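Local coordinates for SusD/RagB family nutrient-binding outer membrane lipoprotein (Bacteroides vulgatus, PDB 4F7A) that probably binds mucin O-glycan sugars at the outer membrane as a SusD-like lipoprotein with a TPR-related helical fold, at residues E26-N35 and I243-L252; L169-E179 and C190-K198. All blocks are in the same frame, centred on the assembly; numbering follows the deposited sequence.

Two contacts from one SusD-like, TPR-related chain are described, their centres about 23 Å apart. Contact 1 joins the end of helix 15-30 and the loop after it to the loop between strand 241-243 and helix 251-257; contact 2, whose segments both fall between those of contact 1 in sequence, pairs the antiparallel helices 151-174 and 193-210. Contact 1 is the more buried and lies about 15 Å from the chain centre, against about 26 Å for contact 2. Helix 111-132 packs against both, and Gln29 of contact 1 comes up to the indole of Trp196 of contact 2. The long-range closure thus packs against a local helix hairpin.

Contact 1 (E26-N35 and I243-L252); sequences ETIQKGIYFN and ISGKGYQNPL. With ACT (acetate ion), chain F.
Tyr248 lies across the turn that follows helix 15-30, its side chain crossing that of Tyr33 at about a right angle, and so fastens a loop to the end of a helix in this SusD-like fold. With chi1 at 179°, the Tyr248 ring swings out opposite the backbone N and passes Lys30, the two side chains running in opposite directions. The hydroxyl then donates to Tyr33 O in the plane of that carbonyl, with OH to O at 2.7 Å, while Ile243 CG2 lies over the centre of one face of the Tyr248 ring. Tyr33, at the centre of an inverse gamma turn, meets the same hydroxyl and Asn250 OD1 at its ring edge. Asn250 OD1 is also the N-cap acceptor for Leu252 N. Helix 44-51 closes in here through Trp46, which meets the Tyr33 ring.

At the other end, the extended Lys30 chain lets NZ donate to two oxygens: 2.6 Å from Glu26 OE2, in a salt bridge to its anti lone pair, and 2.7 Å from Lys246 O in the type I' turn from Gly245 to Tyr248. Replacing Lys30 with a methionine would probably leave Glu26 OE2 without its salt bridge and Lys246 O without this donor, so that the turn is tied less firmly to the helix. The aliphatic part of Lys246 lies obliquely across Glu26, its CD 3.7 Å from Glu26 CD, and a water links Glu26 OE1 to Lys246 NZ. An acetate, probably from the crystallisation liquor, accepts from Gly247 N.

Asn35 lies alongside Pro251, pointing the other way, and its ND2 donates to Gln249 O at 2.8 Å, coming in from above the carbonyl plane with an N-H...O angle of 154°.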
# COMPACT_ATOMS: atom_id res chain seq x y z
N GLU A 26 -12.25 16.32 -4.23
CA GLU A 26 -13.06 15.15 -4.48
C GLU A 26 -12.38 14.23 -5.49
O GLU A 26 -12.31 13.01 -5.30
CB GLU A 26 -14.43 15.58 -5.00
CG GLU A 26 -15.29 14.40 -5.37
CD GLU A 26 -16.67 14.78 -5.92
OE1 GLU A 26 -17.03 15.97 -5.94
OE2 GLU A 26 -17.39 13.85 -6.34
N THR A 27 -11.89 14.79 -6.59
CA THR A 27 -11.17 14.01 -7.60
C THR A 27 -9.90 13.37 -7.03
O THR A 27 -9.61 12.19 -7.28
CB THR A 27 -10.84 14.88 -8.80
OG1 THR A 27 -12.06 15.34 -9.36
CG2 THR A 27 -10.02 14.12 -9.87
N ILE A 28 -9.14 14.14 -6.26
CA ILE A 28 -7.88 13.62 -5.71
C ILE A 28 -8.16 12.45 -4.75
O ILE A 28 -7.51 11.41 -4.85
CB ILE A 28 -7.08 14.71 -4.96
CG1 ILE A 28 -6.63 15.81 -5.93
CG2 ILE A 28 -5.84 14.10 -4.27
CD1 ILE A 28 -6.27 17.16 -5.24
N GLN A 29 -9.09 12.65 -3.82
CA GLN A 29 -9.38 11.61 -2.83
C GLN A 29 -9.99 10.33 -3.46
O GLN A 29 -9.69 9.21 -3.03
CB GLN A 29 -10.22 12.18 -1.69
CG GLN A 29 -9.32 13.00 -0.75
CD GLN A 29 -10.08 13.83 0.25
OE1 GLN A 29 -10.14 13.49 1.45
NE2 GLN A 29 -10.71 14.90 -0.24
N LYS A 30 -10.78 10.49 -4.51
CA LYS A 30 -11.30 9.33 -5.25
C LYS A 30 -10.23 8.64 -6.08
O LYS A 30 -10.42 7.51 -6.51
CB LYS A 30 -12.44 9.75 -6.17
CG LYS A 30 -13.68 10.18 -5.41
CD LYS A 30 -14.84 10.47 -6.36
CE LYS A 30 -16.12 10.76 -5.59
NZ LYS A 30 -17.26 11.21 -6.43
N GLY A 31 -9.12 9.32 -6.32
CA GLY A 31 -8.12 8.87 -7.27
C GLY A 31 -6.90 8.20 -6.65
O GLY A 31 -6.01 7.78 -7.38
N ILE A 32 -6.84 8.09 -5.33
CA ILE A 32 -5.70 7.42 -4.65
C ILE A 32 -5.85 5.88 -4.75
O ILE A 32 -5.06 5.24 -5.45
CB ILE A 32 -5.55 7.89 -3.19
CG1 ILE A 32 -5.27 9.40 -3.13
CG2 ILE A 32 -4.44 7.06 -2.45
CD1 ILE A 32 -5.53 10.04 -1.73
N TYR A 33 -6.82 5.30 -4.03
CA TYR A 33 -7.31 3.90 -4.23
C TYR A 33 -8.35 4.05 -5.32
O TYR A 33 -9.57 4.23 -5.06
CB TYR A 33 -7.92 3.38 -2.96
CG TYR A 33 -8.16 1.88 -2.81
CD1 TYR A 33 -7.10 0.99 -2.55
CD2 TYR A 33 -9.44 1.36 -2.81
CE1 TYR A 33 -7.33 -0.36 -2.34
CE2 TYR A 33 -9.67 0.03 -2.59
CZ TYR A 33 -8.62 -0.83 -2.35
OH TYR A 33 -8.89 -2.15 -2.12
N PHE A 34 -7.82 4.05 -6.53
CA PHE A 34 -8.43 4.75 -7.65
C PHE A 34 -9.81 4.23 -7.96
O PHE A 34 -9.98 3.05 -8.25
CB PHE A 34 -7.54 4.60 -8.89
CG PHE A 34 -8.01 5.40 -10.07
CD1 PHE A 34 -8.98 4.89 -10.91
CD2 PHE A 34 -7.46 6.64 -10.34
CE1 PHE A 34 -9.42 5.61 -12.00
CE2 PHE A 34 -7.91 7.38 -11.43
CZ PHE A 34 -8.87 6.86 -12.26
N ASN A 35 -10.81 5.10 -7.89
CA ASN A 35 -12.12 4.76 -8.43
C ASN A 35 -12.85 6.00 -8.89
O ASN A 35 -14.05 6.20 -8.64
CB ASN A 35 -12.93 3.93 -7.45
CG ASN A 35 -13.88 2.97 -8.15
OD1 ASN A 35 -13.63 2.54 -9.29
ND2 ASN A 35 -14.97 2.60 -7.47
N ILE A 243 -10.86 6.26 2.66
CA ILE A 243 -11.62 7.08 1.71
C ILE A 243 -13.09 6.72 1.66
O ILE A 243 -13.45 5.55 1.49
CB ILE A 243 -11.06 6.95 0.30
CG1 ILE A 243 -9.58 7.35 0.26
CG2 ILE A 243 -11.92 7.81 -0.70
CD1 ILE A 243 -9.24 8.80 0.69
N SER A 244 -13.93 7.74 1.77
CA SER A 244 -15.38 7.58 1.62
C SER A 244 -16.07 8.90 1.41
O SER A 244 -15.55 9.97 1.78
CB SER A 244 -16.00 6.86 2.83
OG SER A 244 -15.91 7.66 4.02
N GLY A 245 -17.26 8.82 0.84
CA GLY A 245 -18.16 9.96 0.70
C GLY A 245 -18.24 10.43 -0.74
O GLY A 245 -17.51 9.93 -1.62
N LYS A 246 -19.13 11.38 -0.98
CA LYS A 246 -19.37 11.97 -2.30
C LYS A 246 -19.64 10.95 -3.41
O LYS A 246 -19.25 11.15 -4.56
CB LYS A 246 -18.23 12.93 -2.67
CG LYS A 246 -18.14 14.16 -1.74
CD LYS A 246 -17.27 15.27 -2.34
CE LYS A 246 -17.24 16.52 -1.49
NZ LYS A 246 -18.37 17.43 -1.83
N GLY A 247 -20.31 9.86 -3.06
CA GLY A 247 -20.63 8.80 -4.03
C GLY A 247 -19.50 7.80 -4.35
O GLY A 247 -19.70 6.89 -5.15
N TYR A 248 -18.33 7.96 -3.73
CA TYR A 248 -17.23 7.00 -3.92
C TYR A 248 -17.69 5.59 -3.59
O TYR A 248 -18.40 5.37 -2.63
CB TYR A 248 -16.06 7.35 -3.01
CG TYR A 248 -14.88 6.42 -3.09
CD1 TYR A 248 -13.93 6.54 -4.11
CD2 TYR A 248 -14.67 5.46 -2.11
CE1 TYR A 248 -12.82 5.73 -4.16
CE2 TYR A 248 -13.54 4.62 -2.16
CZ TYR A 248 -12.62 4.77 -3.17
OH TYR A 248 -11.51 3.94 -3.21
N GLN A 249 -17.28 4.63 -4.40
CA GLN A 249 -17.58 3.22 -4.15
C GLN A 249 -16.24 2.52 -4.02
O GLN A 249 -15.30 2.84 -4.75
CB GLN A 249 -18.37 2.63 -5.33
CG GLN A 249 -19.70 3.33 -5.66
CD GLN A 249 -20.77 3.06 -4.64
OE1 GLN A 249 -21.56 2.13 -4.80
NE2 GLN A 249 -20.80 3.87 -3.58
N ASN A 250 -16.15 1.57 -3.10
CA ASN A 250 -14.93 0.83 -2.91
C ASN A 250 -14.72 -0.14 -4.08
O ASN A 250 -15.52 -1.06 -4.28
CB ASN A 250 -14.98 0.09 -1.58
CG ASN A 250 -13.64 -0.52 -1.20
OD1 ASN A 250 -12.98 -1.14 -2.03
ND2 ASN A 250 -13.26 -0.40 0.08
N PRO A 251 -13.66 0.04 -4.86
CA PRO A 251 -13.54 -0.77 -6.07
C PRO A 251 -13.22 -2.24 -5.80
O PRO A 251 -13.50 -3.09 -6.64
CB PRO A 251 -12.39 -0.10 -6.84
CG PRO A 251 -11.62 0.58 -5.82
CD PRO A 251 -12.59 1.06 -4.79
N LEU A 252 -12.64 -2.54 -4.64
CA LEU A 252 -12.38 -3.94 -4.28
C LEU A 252 -13.68 -4.71 -4.22
O LEU A 252 -13.75 -5.85 -4.67
CB LEU A 252 -11.62 -4.03 -2.96
CG LEU A 252 -11.25 -5.43 -2.44
CD1 LEU A 252 -10.33 -6.22 -3.37
CD2 LEU A 252 -10.61 -5.29 -1.04
C ACT F . -22.20 8.38 0.06
O ACT F . -21.06 8.69 -0.40
OXT ACT F . -23.18 8.56 -0.72
CH3 ACT F . -22.39 7.82 1.43
O HOH W 1 -17.16 17.97 -4.41
O HOH W 2 -10.51 -1.39 0.65
O HOH W 3 -16.21 5.72 -7.13

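Contact 2 (L169-E179 and C190-K198); sequences LDTYLKEGGKE and CPTASRWIK
Tyr172 reaches Ala193 obliquely, ring CD2 to methyl CB 4.0 Å, while Gly177 CA lies on one face of the ring, toward the edge of the ring rather than its centre, and Lys178 O sits in plane at its edge and takes the hydroxyl's hydrogen bond. The Trp196 indole carries Cys190 CB on one face; its own CB meets Leu169 CD1 instead. The Arg195 guanidinium has Pro191 CD over its centre.

Glu179 makes the polar grip on the start of helix 193-210. Its chain bends at CB-CG (chi2 -78°), folding the carboxylate back over the first helical turn. There OE1 accepts from Ser194 N at 3.0 Å, nearly straight at 169°, and OE2 takes the Ser194 hydroxyl at 2.5 Å from OG, both on syn lone pairs, a fork that fixes the carboxylate's rotation. Glu179 O accepts from Ala193 N at 2.9 Å as well. The negative carboxylate probably suits this helix N-terminus, where Thr192 is the N-cap and its OG1 accepts from Arg195 N.

Between the helices the contact is mostly apolar. Leu169 and Ile197 lie alongside each other, pointing opposite ways, Leu169 CB 3.5 Å from Ile197 CG1, and the Ala193 methyl fits against Leu169 CD2 and Leu173 CD2.

Helix 151-174 ends in a Schellman motif at Gly176, and its last turns run antiparallel to the start of helix 193-210, segment axes 9.7 Å apart at 158°. Helix 111-132 packs on both through Leu169 and Trp196, its His112 stacking on Tyr172, while Tyr231, from the loop before strand 241-243, touches Leu173, Ser194 and Ile197.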
# COMPACT_ATOMS: atom_id res chain seq x y z
N LEU A 169 -0.68 24.12 8.05
CA LEU A 169 -1.81 23.77 8.92
C LEU A 169 -1.62 24.28 10.34
O LEU A 169 -2.57 24.76 10.96
CB LEU A 169 -2.06 22.26 8.90
CG LEU A 169 -2.74 21.75 7.63
CD1 LEU A 169 -2.23 20.37 7.23
CD2 LEU A 169 -4.25 21.76 7.74
N ASP A 170 -0.39 24.21 10.84
CA ASP A 170 -0.09 24.77 12.16
C ASP A 170 -0.25 26.30 12.16
O ASP A 170 -0.86 26.88 13.07
CB ASP A 170 1.31 24.35 12.59
CG ASP A 170 1.72 24.96 13.91
OD1 ASP A 170 1.02 24.70 14.90
OD2 ASP A 170 2.71 25.70 13.94
N THR A 171 0.26 26.97 11.13
CA THR A 171 0.02 28.41 10.99
C THR A 171 -1.47 28.74 10.91
O THR A 171 -1.94 29.69 11.57
CB THR A 171 0.72 28.97 9.76
OG1 THR A 171 2.11 28.74 9.91
CG2 THR A 171 0.49 30.50 9.65
N TYR A 172 -2.22 27.98 10.12
CA TYR A 172 -3.66 28.19 10.00
C TYR A 172 -4.29 28.20 11.39
O TYR A 172 -5.11 29.06 11.70
CB TYR A 172 -4.28 27.08 9.14
CG TYR A 172 -5.79 26.98 9.20
CD1 TYR A 172 -6.59 27.75 8.36
CD2 TYR A 172 -6.41 26.08 10.06
CE1 TYR A 172 -7.98 27.64 8.40
CE2 TYR A 172 -7.79 25.96 10.10
CZ TYR A 172 -8.57 26.74 9.27
OH TYR A 172 -9.93 26.61 9.33
N LEU A 173 -3.91 27.23 12.22
CA LEU A 173 -4.47 27.13 13.56
C LEU A 173 -4.00 28.25 14.48
O LEU A 173 -4.82 28.83 15.21
CB LEU A 173 -4.18 25.79 14.20
CG LEU A 173 -4.98 24.59 13.65
CD1 LEU A 173 -4.39 23.29 14.25
CD2 LEU A 173 -6.51 24.70 13.93
N LYS A 174 -2.71 28.56 14.45
CA LYS A 174 -2.17 29.63 15.31
C LYS A 174 -2.74 31.01 14.93
O LYS A 174 -2.79 31.90 15.78
CB LYS A 174 -0.63 29.64 15.30
CG LYS A 174 -0.00 28.45 16.04
CD LYS A 174 1.50 28.40 15.85
CE LYS A 174 2.12 27.31 16.75
NZ LYS A 174 3.48 26.88 16.29
N GLU A 175 -3.16 31.19 13.68
CA GLU A 175 -3.81 32.44 13.25
C GLU A 175 -5.30 32.48 13.61
O GLU A 175 -5.98 33.44 13.23
CB GLU A 175 -3.70 32.62 11.72
CG GLU A 175 -2.32 32.99 11.20
CD GLU A 175 -2.26 33.06 9.65
OE1 GLU A 175 -3.18 32.56 8.96
OE2 GLU A 175 -1.27 33.62 9.13
N GLY A 176 -5.82 31.45 14.29
CA GLY A 176 -7.22 31.42 14.71
C GLY A 176 -8.17 30.72 13.74
O GLY A 176 -9.37 30.87 13.86
N GLY A 177 -7.65 29.94 12.79
CA GLY A 177 -8.50 29.17 11.90
C GLY A 177 -9.23 28.09 12.69
O GLY A 177 -8.65 27.45 13.59
N LYS A 178 -10.50 27.92 12.38
CA LYS A 178 -11.34 26.94 13.06
C LYS A 178 -10.86 25.52 12.69
O LYS A 178 -10.60 25.24 11.53
CB LYS A 178 -12.81 27.13 12.65
CG LYS A 178 -13.46 28.42 13.14
CD LYS A 178 -14.82 28.63 12.47
N GLU A 179 -10.74 24.64 13.69
CA GLU A 179 -10.34 23.26 13.47
C GLU A 179 -11.16 22.61 12.36
O GLU A 179 -10.61 21.87 11.54
CB GLU A 179 -10.46 22.45 14.77
CG GLU A 179 -9.27 22.62 15.73
CD GLU A 179 -8.04 21.80 15.30
OE1 GLU A 179 -7.98 21.38 14.12
OE2 GLU A 179 -7.12 21.60 16.13
N CYS A 190 -10.36 12.88 8.12
CA CYS A 190 -9.64 13.98 8.77
C CYS A 190 -10.59 15.17 8.93
O CYS A 190 -10.73 16.02 8.04
CB CYS A 190 -8.39 14.38 7.98
SG CYS A 190 -7.11 13.14 8.00
N PRO A 191 -11.30 15.21 10.05
CA PRO A 191 -12.35 16.22 10.18
C PRO A 191 -11.85 17.55 10.71
O PRO A 191 -12.63 18.50 10.79
CB PRO A 191 -13.30 15.60 11.21
CG PRO A 191 -12.39 14.79 12.08
CD PRO A 191 -11.40 14.19 11.11
N THR A 192 -10.58 17.61 11.10
CA THR A 192 -10.00 18.82 11.64
C THR A 192 -8.60 19.04 11.07
O THR A 192 -7.95 18.12 10.56
CB THR A 192 -9.86 18.78 13.18
OG1 THR A 192 -8.91 17.75 13.54
CG2 THR A 192 -11.19 18.53 13.90
N ALA A 193 -8.16 20.29 11.16
CA ALA A 193 -6.78 20.65 10.77
C ALA A 193 -5.74 19.83 11.53
O ALA A 193 -4.80 19.29 10.93
CB ALA A 193 -6.56 22.14 10.96
N SER A 194 -5.92 19.66 12.84
CA SER A 194 -5.02 18.81 13.62
C SER A 194 -4.96 17.38 13.10
O SER A 194 -3.88 16.78 13.08
CB SER A 194 -5.40 18.78 15.10
OG SER A 194 -5.20 20.03 15.70
N ARG A 195 -6.09 16.83 12.65
CA ARG A 195 -6.09 15.47 12.13
C ARG A 195 -5.34 15.33 10.81
O ARG A 195 -4.72 14.30 10.55
CB ARG A 195 -7.52 14.93 12.01
CG ARG A 195 -8.18 14.66 13.37
CD ARG A 195 -7.95 13.25 13.87
NE ARG A 195 -8.72 12.28 13.11
CZ ARG A 195 -10.00 11.97 13.33
NH1 ARG A 195 -10.68 12.53 14.32
NH2 ARG A 195 -10.59 11.09 12.55
N TRP A 196 -5.37 16.36 9.98
CA TRP A 196 -4.53 16.40 8.78
C TRP A 196 -3.05 16.38 9.12
O TRP A 196 -2.27 15.69 8.48
CB TRP A 196 -4.87 17.63 7.91
CG TRP A 196 -6.08 17.43 7.06
CD1 TRP A 196 -7.35 17.85 7.33
CD2 TRP A 196 -6.15 16.76 5.79
NE1 TRP A 196 -8.21 17.48 6.32
CE2 TRP A 196 -7.49 16.81 5.36
CE3 TRP A 196 -5.21 16.11 4.98
CZ2 TRP A 196 -7.90 16.27 4.14
CZ3 TRP A 196 -5.62 15.55 3.78
CH2 TRP A 196 -6.97 15.62 3.38
N ILE A 197 -2.65 17.12 10.15
CA ILE A 197 -1.25 17.11 10.57
C ILE A 197 -0.85 15.74 11.11
O ILE A 197 0.24 15.22 10.79
CB ILE A 197 -0.95 18.21 11.62
CG1 ILE A 197 -1.25 19.61 11.05
CG2 ILE A 197 0.55 18.10 12.08
CD1 ILE A 197 -1.06 20.80 12.07
N LYS A 198 -1.74 15.11 11.88
CA LYS A 198 -1.51 13.73 12.35
C LYS A 198 -1.36 12.72 11.21
O LYS A 198 -0.48 11.84 11.25
CB LYS A 198 -2.63 13.34 13.32
CG LYS A 198 -2.41 12.06 14.07
CD LYS A 198 -3.61 11.72 14.96
CE LYS A 198 -3.91 12.78 15.98
NZ LYS A 198 -4.78 12.21 17.09